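PDB 2ZUX: rhamnogalacturonan endolyase YesW from Bacillus subtilis, which cleaves the rhamnogalacturonan backbone of plant cell-wall pectin internally by beta-elimination, releasing oligosaccharides, and requires calcium or manganese for activity. Local coordinates for residues Ile456-Arg464 with Tyr528-Leu538. Sequence-based numbering, arbitrary orientation.
Sequences IWWDGDLLR and YTTTIPTEHRL. With CA (calcium ion), chain F.
Thr530 sits over one face of the Trp458 indole: its CB lies 3.7 Å from the centroid of the six-membered ring, a CH-pi contact. With OG1 trans to the backbone N (chi1 -165°), the threonine hydroxyl donates to Trp458 O, OG1 to O 2.8 Å, covering the ring and holding the main chain at once. That OG1 also accepts from Ile532 N in an ST turn. Tyr528 O lies at the ring edge, near its plane; Trp458 CH2 meets Tyr528 CB at 4.0 Å, and Ile532 CD1 approaches Trp458 CD1 obliquely, 3.9 Å away. An alanine in place of Trp458 would probably leave the Thr530 methine without its aromatic floor and open a gap between Tyr528 and Ile532.

Thr534 OG1 donates to Gly460 O (2.8 Å) and accepts from His536 N, a second ST turn. Gly460 CA makes a CA-H...O contact with Pro533 O at 3.5 Å, and a beta carbon would point at that oxygen and clash. Leu462 CG rests 3.7 Å from the centroid of the His536 ring, over the face opposite Glu535 CG, with Gly460 O at the ring edge.

Behind these contacts, segment 456-464, largely the loop joining strands 454-456 and 465-468 of one propeller blade, wraps a calcium ion. Asp459 OD1, 2.3 Å from the calcium, also receives Asp461 N in an Asx turn; Asp461 O and OD1, Leu463 O, a water and both carboxylate oxygens of Glu465 complete the site, and Lys474 forms salt bridges with OD2 of both aspartates. The metal thus probably stiffens the loop whose carbonyls the two threonines grip.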
# COMPACT_ATOMS: atom_id res chain seq x y z
N ILE A 456 -4.88 5.17 10.33
CA ILE A 456 -4.16 6.29 9.73
C ILE A 456 -3.62 7.23 10.80
O ILE A 456 -4.32 7.55 11.78
CB ILE A 456 -5.07 7.07 8.75
CG1 ILE A 456 -4.27 8.15 8.03
CG2 ILE A 456 -6.30 7.65 9.47
CD1 ILE A 456 -5.03 8.87 6.95
N TRP A 457 -2.37 7.69 10.63
CA TRP A 457 -1.84 8.76 11.48
C TRP A 457 -2.26 10.09 10.88
O TRP A 457 -1.73 10.50 9.85
CB TRP A 457 -0.31 8.66 11.62
CG TRP A 457 0.09 7.46 12.43
CD1 TRP A 457 -0.15 7.25 13.76
CD2 TRP A 457 0.77 6.29 11.96
NE1 TRP A 457 0.33 6.02 14.15
CE2 TRP A 457 0.90 5.40 13.06
CE3 TRP A 457 1.28 5.89 10.71
CZ2 TRP A 457 1.53 4.16 12.95
CZ3 TRP A 457 1.91 4.64 10.61
CH2 TRP A 457 2.01 3.79 11.73
N TRP A 458 -3.22 10.75 11.54
CA TRP A 458 -3.83 11.96 10.99
C TRP A 458 -3.70 13.19 11.88
O TRP A 458 -3.40 14.28 11.38
CB TRP A 458 -5.30 11.71 10.67
CG TRP A 458 -5.97 12.88 10.03
CD1 TRP A 458 -6.88 13.72 10.60
CD2 TRP A 458 -5.76 13.37 8.70
NE1 TRP A 458 -7.27 14.68 9.70
CE2 TRP A 458 -6.59 14.50 8.53
CE3 TRP A 458 -4.95 12.95 7.63
CZ2 TRP A 458 -6.64 15.21 7.33
CZ3 TRP A 458 -5.01 13.67 6.44
CH2 TRP A 458 -5.84 14.79 6.30
N ASP A 459 -3.98 13.05 13.17
CA ASP A 459 -3.87 14.18 14.07
C ASP A 459 -2.45 14.31 14.63
O ASP A 459 -1.51 13.72 14.09
CB ASP A 459 -4.96 14.15 15.16
CG ASP A 459 -4.76 13.04 16.18
OD1 ASP A 459 -3.66 12.45 16.27
OD2 ASP A 459 -5.74 12.76 16.90
N GLY A 460 -2.30 15.10 15.68
CA GLY A 460 -0.97 15.39 16.19
C GLY A 460 -0.40 14.41 17.20
O GLY A 460 0.78 14.49 17.53
N ASP A 461 -1.23 13.49 17.70
CA ASP A 461 -0.74 12.56 18.72
C ASP A 461 -0.22 11.26 18.11
O ASP A 461 -0.46 10.97 16.93
CB ASP A 461 -1.77 12.34 19.84
CG ASP A 461 -2.92 11.41 19.46
OD1 ASP A 461 -2.80 10.61 18.49
OD2 ASP A 461 -3.94 11.44 20.16
N LEU A 462 0.51 10.49 18.91
CA LEU A 462 1.15 9.27 18.45
C LEU A 462 0.21 8.07 18.37
O LEU A 462 0.59 7.04 17.84
CB LEU A 462 2.37 8.96 19.33
CG LEU A 462 3.52 9.98 19.28
CD1 LEU A 462 4.55 9.65 20.35
CD2 LEU A 462 4.18 10.00 17.90
N LEU A 463 -1.02 8.22 18.87
CA LEU A 463 -2.05 7.20 18.66
C LEU A 463 -2.43 7.20 17.18
O LEU A 463 -2.22 8.20 16.48
CB LEU A 463 -3.27 7.45 19.54
CG LEU A 463 -3.03 7.47 21.05
CD1 LEU A 463 -4.31 7.81 21.78
CD2 LEU A 463 -2.49 6.12 21.54
N ARG A 464 -2.99 6.09 16.71
CA ARG A 464 -3.41 6.02 15.32
C ARG A 464 -4.92 6.18 15.22
O ARG A 464 -5.68 5.61 16.02
CB ARG A 464 -2.94 4.72 14.67
CG ARG A 464 -2.80 4.82 13.16
CD ARG A 464 -2.06 3.65 12.56
NE ARG A 464 -1.68 3.92 11.17
CZ ARG A 464 -1.24 3.00 10.32
NH1 ARG A 464 -1.12 1.74 10.70
NH2 ARG A 464 -0.90 3.35 9.08
N TYR A 528 -5.63 14.80 0.41
CA TYR A 528 -5.81 15.48 1.68
C TYR A 528 -4.55 15.31 2.52
O TYR A 528 -4.04 14.21 2.66
CB TYR A 528 -7.00 14.89 2.44
CG TYR A 528 -8.35 15.22 1.85
CD1 TYR A 528 -9.18 16.18 2.45
CD2 TYR A 528 -8.81 14.59 0.69
CE1 TYR A 528 -10.43 16.49 1.90
CE2 TYR A 528 -10.06 14.90 0.15
CZ TYR A 528 -10.85 15.84 0.76
OH TYR A 528 -12.08 16.14 0.20
N THR A 529 -4.05 16.42 3.06
CA THR A 529 -2.93 16.40 4.00
C THR A 529 -3.39 17.07 5.28
O THR A 529 -4.16 18.03 5.23
CB THR A 529 -1.66 17.08 3.41
OG1 THR A 529 -0.51 16.74 4.21
CG2 THR A 529 -1.79 18.60 3.34
N THR A 530 -2.95 16.57 6.42
CA THR A 530 -3.41 17.13 7.68
C THR A 530 -2.87 18.55 7.92
O THR A 530 -1.75 18.88 7.52
CB THR A 530 -3.07 16.21 8.87
OG1 THR A 530 -3.83 16.64 10.01
CG2 THR A 530 -1.59 16.23 9.22
N THR A 531 -3.70 19.36 8.58
CA THR A 531 -3.25 20.67 9.07
C THR A 531 -3.35 20.75 10.59
O THR A 531 -3.32 21.84 11.17
CB THR A 531 -4.01 21.85 8.43
OG1 THR A 531 -5.41 21.71 8.69
CG2 THR A 531 -3.77 21.87 6.93
N ILE A 532 -3.45 19.59 11.24
CA ILE A 532 -3.43 19.53 12.70
C ILE A 532 -1.97 19.58 13.15
O ILE A 532 -1.17 18.72 12.77
CB ILE A 532 -4.12 18.26 13.22
CG1 ILE A 532 -5.59 18.24 12.80
CG2 ILE A 532 -4.00 18.17 14.75
CD1 ILE A 532 -6.26 16.87 12.87
N PRO A 533 -1.60 20.60 13.95
CA PRO A 533 -0.21 20.69 14.41
C PRO A 533 0.22 19.50 15.27
O PRO A 533 -0.60 18.91 15.98
CB PRO A 533 -0.18 21.98 15.23
CG PRO A 533 -1.36 22.77 14.74
CD PRO A 533 -2.40 21.75 14.42
N THR A 534 1.50 19.17 15.18
CA THR A 534 2.08 18.12 16.01
C THR A 534 3.35 18.61 16.69
O THR A 534 4.08 19.44 16.13
CB THR A 534 2.35 16.82 15.21
OG1 THR A 534 2.81 15.80 16.11
CG2 THR A 534 3.39 17.03 14.12
N GLU A 535 3.61 18.10 17.89
CA GLU A 535 4.88 18.35 18.57
C GLU A 535 5.94 17.32 18.17
O GLU A 535 7.09 17.42 18.60
CB GLU A 535 4.69 18.33 20.09
CG GLU A 535 4.40 16.94 20.65
CD GLU A 535 4.01 16.95 22.12
OE1 GLU A 535 4.74 17.56 22.93
OE2 GLU A 535 2.98 16.32 22.46
N HIS A 536 5.55 16.33 17.37
CA HIS A 536 6.42 15.20 17.05
C HIS A 536 7.01 15.27 15.67
O HIS A 536 6.32 15.58 14.69
CB HIS A 536 5.66 13.88 17.19
CG HIS A 536 5.06 13.67 18.54
ND1 HIS A 536 5.83 13.38 19.65
CD2 HIS A 536 3.78 13.74 18.97
CE1 HIS A 536 5.04 13.26 20.70
NE2 HIS A 536 3.79 13.48 20.31
N ARG A 537 8.29 14.94 15.61
CA ARG A 537 9.01 14.76 14.36
C ARG A 537 9.37 13.29 14.20
O ARG A 537 9.95 12.68 15.11
CB ARG A 537 10.28 15.60 14.39
CG ARG A 537 11.12 15.46 13.15
CD ARG A 537 12.22 16.50 13.14
NE ARG A 537 13.42 16.09 13.86
CZ ARG A 537 14.54 16.81 13.87
NH1 ARG A 537 14.58 17.97 13.22
NH2 ARG A 537 15.61 16.38 14.52
N LEU A 538 9.04 12.72 13.05
CA LEU A 538 9.48 11.36 12.74
C LEU A 538 9.97 11.32 11.32
O LEU A 538 9.53 12.12 10.50
CB LEU A 538 8.34 10.35 12.92
CG LEU A 538 7.94 10.01 14.36
CD1 LEU A 538 6.82 10.89 14.87
CD2 LEU A 538 7.55 8.55 14.46
CA CA F . -2.72 10.39 16.14
O HOH W 1 -1.28 10.93 14.22
O HOH W 2 1.48 16.77 19.25
O HOH W 3 1.20 11.98 21.59